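Local coordinates for protein export chaperone SatS (Mycobacterium tuberculosis H37Rv, PDB 6DNM) that acts as a chaperone for the SecA2 protein export pathway of the tubercle bacillus, this portion being its C-terminal domain, at residues I18-I23 / Y31-Y36; I42-N47 / H69-L74; I50-S55 / S185-E190. All blocks are in the same frame, centred on the assembly; numbering follows the deposited sequence.

Overall arrangement
The three contacts lie within one compact beta region of the C-terminal domain. Interactions 1 and 2 have centres about 11 Å apart and share a four-stranded mixed sheet, in which strand 29-37 is flanked by strands 19-24 and 40-43. Interactions 2 and 3 (centres about 13 Å apart) share a small three-stranded sheet in which strand 49-52 lies between strands 45-46 and 187-189; the salt bridge from Arg-46 NH2 to Glu-190 OE1, 3.1 Å, also joins them. Interactions 1 and 3, about 12 Å between centres, meet where Thr-32 OG1 bonds to Ser-51 O at 2.7 Å, tying the two sheets together.

Interaction 1 of 3, residues I18-I23 / Y31-Y36; sequences IDPIQI and YTLRCY
Ile-21 and Thr-32 form one of the hydrogen-bonded pairs of this antiparallel contact, their side chains side by side on one face of the sheet with Ile-21 CG1 3.6 Å from Thr-32 CG2. Both branches sit between backbone N and carbonyl carbon (Ile-21 chi1 70°), which brings the two carbons together, while Thr-32 OG1 is hydrogen-bonded to Ser-51 O. On the same face Asp-19 and Arg-34 run alongside each other; their ion pair is long and doubtful, since the place of Arg-34 NH2 is unsure. On the other face Leu-33 packs by CB against Ile-18 CG2 at 3.8 Å and by CD2 against the backbone and ring of Pro-20. At the far end Gln-22 lies along Tyr-31, and its NE2 donates a hydrogen bond to Tyr-31 OH at 3.1 Å, the oxygen close to the amide plane.

Two hydrogen-bonded pairs hold this framework: Asp-19 N meets Arg-34 O at 2.8 Å, Ile-21 N meets Thr-32 O at 2.9 Å, and each pair returns a second bond. Beyond it, Trp-13 of helix 12-16 packs on Pro-20 and Leu-33, and Phe-43 touches Ile-21 and Arg-34. The backbone bonds of the hairpin formed by strands 19-24 and 29-37 therefore set its register, with apolar contacts on each face beside polar side chains and the Gln-22 to Tyr-31 bond adding a polar link between the strands.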
loop_
_atom_site.group_PDB
_atom_site.type_symbol
_atom_site.label_atom_id
_atom_site.label_comp_id
_atom_site.label_asym_id
_atom_site.label_seq_id
_atom_site.Cartn_x
_atom_site.Cartn_y
_atom_site.Cartn_z
ATOM N N ILE A 18 7.877 -11.648 3.887
ATOM C CA ILE A 18 6.718 -11.091 3.205
ATOM C C ILE A 18 5.830 -10.483 4.282
ATOM O O ILE A 18 5.623 -11.099 5.331
ATOM C CB ILE A 18 5.978 -12.192 2.411
ATOM C CG1 ILE A 18 6.887 -12.749 1.299
ATOM C CG2 ILE A 18 4.664 -11.682 1.843
ATOM C CD1 ILE A 18 6.428 -14.071 0.681
ATOM N N ASP A 19 5.328 -9.263 4.036
ATOM C CA ASP A 19 4.562 -8.534 5.038
ATOM C C ASP A 19 3.087 -8.529 4.688
ATOM O O ASP A 19 2.716 -8.079 3.593
ATOM C CB ASP A 19 5.013 -7.064 5.109
ATOM C CG ASP A 19 6.380 -6.876 5.722
ATOM O OD1 ASP A 19 6.811 -7.702 6.551
ATOM O OD2 ASP A 19 7.013 -5.862 5.370
ATOM N N PRO A 20 2.215 -8.914 5.612
ATOM C CA PRO A 20 0.805 -8.521 5.491
ATOM C C PRO A 20 0.679 -7.021 5.682
ATOM O O PRO A 20 1.351 -6.426 6.526
ATOM C CB PRO A 20 0.127 -9.273 6.646
ATOM C CG PRO A 20 1.117 -10.369 7.042
ATOM C CD PRO A 20 2.465 -9.755 6.793
ATOM N N ILE A 21 -0.164 -6.398 4.861
ATOM C CA ILE A 21 -0.392 -4.962 4.962
ATOM C C ILE A 21 -1.888 -4.686 5.026
ATOM O O ILE A 21 -2.710 -5.489 4.579
ATOM C CB ILE A 21 0.275 -4.143 3.827
ATOM C CG1 ILE A 21 -0.427 -4.383 2.492
ATOM C CG2 ILE A 21 1.777 -4.446 3.735
ATOM C CD1 ILE A 21 0.063 -3.445 1.381
ATOM N N GLN A 22 -2.234 -3.525 5.594
ATOM C CA GLN A 22 -3.612 -3.062 5.687
ATOM C C GLN A 22 -3.730 -1.747 4.933
ATOM O O GLN A 22 -2.919 -0.839 5.141
ATOM C CB GLN A 22 -3.976 -2.813 7.150
ATOM C CG GLN A 22 -5.416 -2.370 7.391
ATOM C CD GLN A 22 -5.620 -1.866 8.800
ATOM O OE1 GLN A 22 -4.974 -0.904 9.217
ATOM N NE2 GLN A 22 -6.498 -2.527 9.552
ATOM N N ILE A 23 -4.735 -1.635 4.066
ATOM C CA ILE A 23 -4.970 -0.415 3.299
ATOM C C ILE A 23 -6.364 0.076 3.644
ATOM O O ILE A 23 -7.347 -0.623 3.391
ATOM C CB ILE A 23 -4.854 -0.647 1.782
ATOM C CG1 ILE A 23 -3.475 -1.208 1.400
ATOM C CG2 ILE A 23 -5.162 0.652 1.031
ATOM C CD1 ILE A 23 -3.394 -1.730 -0.041
ATOM N N TYR A 31 -6.764 -6.041 2.973
ATOM C CA TYR A 31 -5.560 -6.758 3.370
ATOM C C TYR A 31 -4.932 -7.395 2.140
ATOM O O TYR A 31 -5.639 -7.863 1.241
ATOM C CB TYR A 31 -5.885 -7.845 4.412
ATOM C CG TYR A 31 -6.419 -7.206 5.665
ATOM C CD1 TYR A 31 -5.557 -6.778 6.671
ATOM C CD2 TYR A 31 -7.789 -6.950 5.812
ATOM C CE1 TYR A 31 -6.038 -6.154 7.804
ATOM C CE2 TYR A 31 -8.279 -6.310 6.937
ATOM C CZ TYR A 31 -7.400 -5.925 7.933
ATOM O OH TYR A 31 -7.883 -5.285 9.043
ATOM N N THR A 32 -3.605 -7.404 2.100
ATOM C CA THR A 32 -2.858 -8.098 1.055
ATOM C C THR A 32 -1.457 -8.368 1.591
ATOM O O THR A 32 -1.173 -8.118 2.769
ATOM C CB THR A 32 -2.884 -7.329 -0.279
ATOM O OG1 THR A 32 -2.323 -8.148 -1.318
ATOM C CG2 THR A 32 -2.100 -6.019 -0.203
ATOM N N LEU A 33 -0.584 -8.903 0.732
ATOM C CA LEU A 33 0.808 -9.160 1.078
ATOM C C LEU A 33 1.723 -8.356 0.166
ATOM O O LEU A 33 1.416 -8.134 -1.012
ATOM C CB LEU A 33 1.181 -10.644 0.912
ATOM C CG LEU A 33 0.336 -11.669 1.675
ATOM C CD1 LEU A 33 0.811 -13.083 1.372
ATOM C CD2 LEU A 33 0.375 -11.409 3.178
ATOM N N ARG A 34 2.866 -7.939 0.716
ATOM C CA ARG A 34 3.862 -7.208 -0.051
ATOM C C ARG A 34 5.251 -7.585 0.435
ATOM O O ARG A 34 5.474 -7.752 1.637
ATOM C CB ARG A 34 3.676 -5.701 0.127
ATOM C CG ARG A 34 4.645 -4.850 -0.713
ATOM C CD ARG A 34 5.719 -4.179 0.154
ATOM N NE ARG A 34 5.072 -3.481 1.252
ATOM C CZ ARG A 34 5.639 -3.051 2.375
ATOM N NH1 ARG A 34 4.916 -2.442 3.282
ATOM N NH2 ARG A 34 6.924 -3.211 2.607
ATOM N N CYS A 35 6.183 -7.710 -0.507
ATOM C CA CYS A 35 7.585 -7.924 -0.181
ATOM C C CYS A 35 8.437 -7.073 -1.109
ATOM O O CYS A 35 7.929 -6.391 -2.004
ATOM C CB CYS A 35 7.977 -9.397 -0.315
ATOM S SG CYS A 35 7.964 -9.991 -2.006
ATOM N N TYR A 36 9.747 -7.115 -0.897
ATOM C CA TYR A 36 10.705 -6.479 -1.790
ATOM C C TYR A 36 11.695 -7.528 -2.267
ATOM O O TYR A 36 12.217 -8.308 -1.463
ATOM C CB TYR A 36 11.439 -5.351 -1.084
ATOM C CG TYR A 36 10.505 -4.281 -0.587
ATOM C CD1 TYR A 36 10.026 -3.277 -1.432
ATOM C CD2 TYR A 36 10.074 -4.288 0.722
ATOM C CE1 TYR A 36 9.154 -2.291 -0.963
ATOM C CE2 TYR A 36 9.223 -3.325 1.190
ATOM C CZ TYR A 36 8.749 -2.331 0.355
ATOM O OH TYR A 36 7.882 -1.373 0.858
#

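Interaction 2 of 3, residues I42-N47 / H69-L74; sequences IFLGRN and HDLSDL
Leu-71 is the apolar side chain that the loop 69-74 lays against residues 42 to 44. From its CB, the chain places CG anti to the carbonyl carbon (chi1 -56°), which brings CG against Phe-43 O. There it forks: CD1 lies over the Leu-44 backbone, 3.6 Å from Leu-44 N, and also meets Leu-44 CB, while CD2 reaches Ile-42 CG2 at 3.7 Å as the two side chains run antiparallel past one another. Ile-42 CG2 also touches Asp-70 CB, with these two side chains roughly perpendicular.

Leu-44 turns its other end to His-69. Its CD1 stands over the centre of the imidazole, 3.5 Å from the centroid and 14° off the normal, a CH-pi contact; Ser-72 CB lies on the opposite face, toward the rim. The ring's rotation is fixed at both nitrogens: ND1 accepts from Leu-71 N almost exactly in the ring plane at 3.1 Å, and NE2 is hydrogen-bonded to Tyr-77 OH of helix 77-86.

Two successive type I turns, His-69 to Ser-72 and Leu-71 to Leu-74, shape this loop between helices 56-63 and 77-86, and it packs where strand 40-43 gives way to strand 45-46. His-69 O takes both the N-H and the hydroxyl of Ser-72 from the same face of its plane, closing the first turn.

A single direct hydrogen bond joins the two backbones: Asp-70 N to Gly-45 O, 2.8 Å. The Asp-70 carboxylate is held at both oxygens, OD2 by Tyr-133 OH and OD1 by a water, 2.7 Å away, that accepts from Asn-47 N at 2.9 Å.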
loop_
_atom_site.group_PDB
_atom_site.type_symbol
_atom_site.label_atom_id
_atom_site.label_comp_id
_atom_site.label_asym_id
_atom_site.label_seq_id
_atom_site.Cartn_x
_atom_site.Cartn_y
_atom_site.Cartn_z
ATOM N N ILE A 42 6.980 -6.297 -4.675
ATOM C CA ILE A 42 6.109 -7.291 -5.297
ATOM C C ILE A 42 4.930 -7.520 -4.363
ATOM O O ILE A 42 5.119 -7.789 -3.171
ATOM C CB ILE A 42 6.820 -8.628 -5.604
ATOM C CG1 ILE A 42 8.166 -8.407 -6.307
ATOM C CG2 ILE A 42 5.926 -9.497 -6.468
ATOM C CD1 ILE A 42 8.856 -9.696 -6.717
ATOM N N PHE A 43 3.718 -7.401 -4.895
ATOM C CA PHE A 43 2.510 -7.624 -4.114
ATOM C C PHE A 43 1.899 -8.971 -4.477
ATOM O O PHE A 43 2.192 -9.559 -5.519
ATOM C CB PHE A 43 1.463 -6.540 -4.395
ATOM C CG PHE A 43 1.812 -5.180 -3.854
ATOM C CD1 PHE A 43 1.274 -4.735 -2.656
ATOM C CD2 PHE A 43 2.624 -4.315 -4.574
ATOM C CE1 PHE A 43 1.565 -3.477 -2.175
ATOM C CE2 PHE A 43 2.916 -3.047 -4.092
ATOM C CZ PHE A 43 2.384 -2.631 -2.893
ATOM N N LEU A 44 1.037 -9.456 -3.595
ATOM C CA LEU A 44 0.155 -10.560 -3.930
ATOM C C LEU A 44 -0.771 -10.085 -5.041
ATOM O O LEU A 44 -1.681 -9.287 -4.805
ATOM C CB LEU A 44 -0.628 -10.965 -2.685
ATOM C CG LEU A 44 -1.588 -12.135 -2.840
ATOM C CD1 LEU A 44 -0.795 -13.428 -3.113
ATOM C CD2 LEU A 44 -2.462 -12.273 -1.587
ATOM N N GLY A 45 -0.520 -10.535 -6.259
ATOM C CA GLY A 45 -1.242 -10.020 -7.405
ATOM C C GLY A 45 -0.651 -10.580 -8.675
ATOM O O GLY A 45 0.254 -11.418 -8.652
ATOM N N ARG A 46 -1.184 -10.096 -9.795
ATOM C CA ARG A 46 -0.704 -10.513 -11.103
ATOM C C ARG A 46 -0.974 -9.393 -12.091
ATOM O O ARG A 46 -1.915 -8.614 -11.919
ATOM C CB ARG A 46 -1.408 -11.793 -11.581
ATOM C CG ARG A 46 -2.928 -11.654 -11.638
ATOM C CD ARG A 46 -3.646 -12.998 -11.537
ATOM N NE ARG A 46 -5.072 -12.880 -11.838
ATOM C CZ ARG A 46 -6.028 -12.758 -10.921
ATOM N NH1 ARG A 46 -7.297 -12.657 -11.293
ATOM N NH2 ARG A 46 -5.719 -12.737 -9.631
ATOM N N ASN A 47 -0.128 -9.313 -13.118
ATOM C CA ASN A 47 -0.313 -8.358 -14.213
ATOM C C ASN A 47 -0.455 -6.921 -13.709
ATOM O O ASN A 47 -1.282 -6.145 -14.196
ATOM C CB ASN A 47 -1.480 -8.766 -15.115
ATOM C CG ASN A 47 -1.343 -10.190 -15.629
ATOM O OD1 ASN A 47 -0.264 -10.601 -16.045
ATOM N ND2 ASN A 47 -2.435 -10.949 -15.593
ATOM N N HIS A 69 0.591 -16.564 -8.988
ATOM C CA HIS A 69 0.610 -15.115 -8.895
ATOM C C HIS A 69 2.051 -14.698 -8.645
ATOM O O HIS A 69 2.962 -15.529 -8.612
ATOM C CB HIS A 69 -0.318 -14.613 -7.786
ATOM C CG HIS A 69 -0.086 -15.281 -6.466
ATOM N ND1 HIS A 69 1.124 -15.223 -5.808
ATOM C CD2 HIS A 69 -0.899 -16.035 -5.691
ATOM C CE1 HIS A 69 1.046 -15.913 -4.683
ATOM N NE2 HIS A 69 -0.171 -16.418 -4.590
ATOM N N ASP A 70 2.253 -13.402 -8.420
ATOM C CA ASP A 70 3.607 -12.869 -8.437
ATOM C C ASP A 70 4.448 -13.275 -7.236
ATOM O O ASP A 70 5.670 -13.096 -7.282
ATOM C CB ASP A 70 3.591 -11.353 -8.615
ATOM C CG ASP A 70 3.145 -10.937 -10.002
ATOM O OD1 ASP A 70 3.186 -11.774 -10.937
ATOM O OD2 ASP A 70 2.788 -9.755 -10.167
ATOM N N LEU A 71 3.845 -13.814 -6.175
ATOM C CA LEU A 71 4.609 -14.274 -5.023
ATOM C C LEU A 71 4.811 -15.781 -4.995
ATOM O O LEU A 71 5.584 -16.266 -4.161
ATOM C CB LEU A 71 3.908 -13.875 -3.718
ATOM C CG LEU A 71 3.602 -12.391 -3.525
ATOM C CD1 LEU A 71 2.948 -12.174 -2.171
ATOM C CD2 LEU A 71 4.842 -11.536 -3.620
ATOM N N SER A 72 4.145 -16.536 -5.871
ATOM C CA SER A 72 4.009 -17.968 -5.632
ATOM C C SER A 72 5.277 -18.764 -5.919
ATOM O O SER A 72 5.349 -19.927 -5.515
ATOM C CB SER A 72 2.836 -18.536 -6.432
ATOM O OG SER A 72 3.073 -18.405 -7.818
ATOM N N ASP A 73 6.275 -18.176 -6.579
ATOM C CA ASP A 73 7.551 -18.842 -6.802
ATOM C C ASP A 73 8.661 -18.313 -5.904
ATOM O O ASP A 73 9.827 -18.687 -6.081
ATOM C CB ASP A 73 7.938 -18.767 -8.279
ATOM C CG ASP A 73 6.919 -19.438 -9.159
ATOM O OD1 ASP A 73 6.580 -20.602 -8.865
ATOM O OD2 ASP A 73 6.447 -18.810 -10.127
ATOM N N LEU A 74 8.324 -17.465 -4.939
ATOM C CA LEU A 74 9.314 -17.060 -3.954
ATOM C C LEU A 74 9.616 -18.235 -3.035
ATOM O O LEU A 74 8.752 -19.075 -2.764
ATOM C CB LEU A 74 8.799 -15.867 -3.153
ATOM C CG LEU A 74 8.553 -14.618 -4.011
ATOM C CD1 LEU A 74 7.981 -13.502 -3.149
ATOM C CD2 LEU A 74 9.818 -14.163 -4.718
HETATM O O HOH W 1 2.146 -11.068 -13.300
#

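Interaction 3 of 3, residues I50-S55 / S185-E190; sequences ISVFGS and SRLRRE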
loop_
_atom_site.group_PDB
_atom_site.type_symbol
_atom_site.label_atom_id
_atom_site.label_comp_id
_atom_site.label_asym_id
_atom_site.label_seq_id
_atom_site.Cartn_x
_atom_site.Cartn_y
_atom_site.Cartn_z
ATOM N N ILE A 50 -3.034 -5.567 -7.723
ATOM C CA ILE A 50 -2.855 -6.128 -6.389
ATOM C C ILE A 50 -4.160 -6.776 -5.950
ATOM O O ILE A 50 -5.207 -6.121 -5.923
ATOM C CB ILE A 50 -2.465 -5.015 -5.403
ATOM C CG1 ILE A 50 -1.162 -4.340 -5.843
ATOM C CG2 ILE A 50 -2.413 -5.544 -3.968
ATOM C CD1 ILE A 50 -0.969 -2.962 -5.254
ATOM N N SER A 51 -4.095 -8.052 -5.568
ATOM C CA SER A 51 -5.262 -8.732 -5.014
ATOM C C SER A 51 -5.517 -8.251 -3.589
ATOM O O SER A 51 -4.641 -8.362 -2.725
ATOM C CB SER A 51 -5.028 -10.241 -5.005
ATOM O OG SER A 51 -5.027 -10.768 -6.319
ATOM N N VAL A 52 -6.724 -7.735 -3.336
ATOM C CA VAL A 52 -7.099 -7.257 -2.012
ATOM C C VAL A 52 -8.270 -8.061 -1.467
ATOM O O VAL A 52 -9.124 -8.553 -2.212
ATOM C CB VAL A 52 -7.409 -5.746 -1.988
ATOM C CG1 VAL A 52 -6.142 -4.964 -2.295
ATOM C CG2 VAL A 52 -8.537 -5.393 -2.957
ATOM N N PHE A 53 -8.317 -8.151 -0.135
ATOM C CA PHE A 53 -9.264 -8.981 0.602
ATOM C C PHE A 53 -9.885 -8.173 1.732
ATOM O O PHE A 53 -9.216 -7.341 2.347
ATOM C CB PHE A 53 -8.557 -10.236 1.142
ATOM C CG PHE A 53 -7.971 -11.079 0.054
ATOM C CD1 PHE A 53 -8.701 -12.126 -0.497
ATOM C CD2 PHE A 53 -6.712 -10.790 -0.469
ATOM C CE1 PHE A 53 -8.178 -12.876 -1.542
ATOM C CE2 PHE A 53 -6.184 -11.539 -1.508
ATOM C CZ PHE A 53 -6.913 -12.582 -2.039
ATOM N N GLY A 54 -11.176 -8.404 1.997
ATOM C CA GLY A 54 -11.861 -7.605 2.996
ATOM C C GLY A 54 -11.622 -8.025 4.426
ATOM O O GLY A 54 -12.092 -7.353 5.351
ATOM N N SER A 55 -10.909 -9.125 4.637
ATOM C CA SER A 55 -10.656 -9.606 5.983
ATOM C C SER A 55 -9.416 -10.477 5.969
ATOM O O SER A 55 -9.008 -11.010 4.929
ATOM C CB SER A 55 -11.835 -10.417 6.526
ATOM O OG SER A 55 -12.008 -11.616 5.786
ATOM N N SER A 185 -7.803 1.591 -9.395
ATOM C CA SER A 185 -7.746 0.761 -10.592
ATOM C C SER A 185 -6.756 -0.390 -10.447
ATOM O O SER A 185 -6.873 -1.385 -11.173
ATOM C CB SER A 185 -7.397 1.615 -11.816
ATOM O OG SER A 185 -5.992 1.796 -11.956
ATOM N N ARG A 186 -5.794 -0.280 -9.530
ATOM C CA ARG A 186 -4.771 -1.296 -9.328
ATOM C C ARG A 186 -5.106 -2.275 -8.212
ATOM O O ARG A 186 -4.336 -3.213 -7.981
ATOM C CB ARG A 186 -3.410 -0.646 -9.041
ATOM C CG ARG A 186 -2.924 0.326 -10.110
ATOM C CD ARG A 186 -2.576 -0.388 -11.400
ATOM N NE ARG A 186 -3.749 -0.515 -12.256
ATOM C CZ ARG A 186 -3.807 -1.304 -13.323
ATOM N NH1 ARG A 186 -2.753 -2.033 -13.665
ATOM N NH2 ARG A 186 -4.919 -1.367 -14.043
ATOM N N LEU A 187 -6.223 -2.087 -7.514
ATOM C CA LEU A 187 -6.638 -2.979 -6.437
ATOM C C LEU A 187 -7.741 -3.889 -6.958
ATOM O O LEU A 187 -8.889 -3.454 -7.121
ATOM C CB LEU A 187 -7.138 -2.163 -5.246
ATOM C CG LEU A 187 -6.182 -1.127 -4.655
ATOM C CD1 LEU A 187 -6.787 -0.461 -3.421
ATOM C CD2 LEU A 187 -4.825 -1.740 -4.334
ATOM N N ARG A 188 -7.393 -5.155 -7.195
ATOM C CA ARG A 188 -8.307 -6.156 -7.737
ATOM C C ARG A 188 -9.042 -6.821 -6.576
ATOM O O ARG A 188 -8.435 -7.523 -5.758
ATOM C CB ARG A 188 -7.516 -7.188 -8.541
ATOM C CG ARG A 188 -8.367 -8.242 -9.243
ATOM C CD ARG A 188 -7.573 -9.514 -9.567
ATOM N NE ARG A 188 -6.346 -9.260 -10.330
ATOM C CZ ARG A 188 -6.281 -9.131 -11.655
ATOM N NH1 ARG A 188 -7.378 -9.220 -12.397
ATOM N NH2 ARG A 188 -5.110 -8.907 -12.240
ATOM N N ARG A 189 -10.348 -6.609 -6.500
ATOM C CA ARG A 189 -11.140 -7.224 -5.447
ATOM C C ARG A 189 -11.257 -8.717 -5.724
ATOM O O ARG A 189 -11.765 -9.120 -6.771
ATOM C CB ARG A 189 -12.521 -6.574 -5.404
ATOM C CG ARG A 189 -12.586 -5.294 -4.582
ATOM C CD ARG A 189 -11.906 -4.124 -5.266
ATOM N NE ARG A 189 -12.292 -2.866 -4.638
ATOM C CZ ARG A 189 -11.709 -1.693 -4.864
ATOM N NH1 ARG A 189 -12.145 -0.614 -4.224
ATOM N NH2 ARG A 189 -10.695 -1.595 -5.720
ATOM N N GLU A 190 -10.759 -9.538 -4.806
ATOM C CA GLU A 190 -10.925 -10.982 -4.935
ATOM C C GLU A 190 -12.157 -11.429 -4.162
ATOM O O GLU A 190 -12.988 -10.605 -3.783
ATOM C CB GLU A 190 -9.683 -11.727 -4.442
ATOM C CG GLU A 190 -8.403 -11.346 -5.164
ATOM C CD GLU A 190 -8.225 -12.067 -6.488
ATOM O OE1 GLU A 190 -7.066 -12.253 -6.909
ATOM O OE2 GLU A 190 -9.236 -12.455 -7.109
HETATM O O HOH W 2 -4.424 -9.351 -8.807
#
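Ile-50 and Leu-187 extend in parallel from neighbouring strands, with Ile-50 CD1 4.1 Å from Leu-187 CD2. Val-52 crosses Leu-187 at a slant on this same face, CG1 meeting CD2 at 4.0 Å, so that one leucine methyl spans both residues. Val-52 CG2 instead rests against the Arg-188 carbonyl.

Ser-51 and Arg-188 lie on the opposite face. Ser-51 OG donates to Glu-190 OE1 at 2.6 Å, coming from the anti side and 21° out of the carboxylate plane. Glu-190 bends at chi2 (-82°), folding its carboxylate back to the serine, and its CB touches Phe-53 CE1 at 3.5 Å, with ring and carboxylate planes 28° apart. Arg-46 NH2 also makes a salt bridge to OE1, so the buried serine and an arginine share this oxygen, which would probably stabilise the charged carboxylate. A water links Ser-51 OG to Arg-188 NE, while NH2 of that arginine bonds to Arg-46 O.

Strand 187-189 is held by four backbone bonds, from Ile-50 N to Arg-186 O (2.7 Å) through Arg-188 N to Ile-50 O and Val-52 N to Arg-188 O, ending at Glu-190 N to Val-52 O (3.2 Å). Helix 117-134 covers Ile-50 through Ile-130 and Tyr-133. Bonds from Ile-50 and Val-52 to the residues on both sides of their partners are characteristic of parallel beta pairing, here placing the C-terminal strand at the edge of a small mixed sheet.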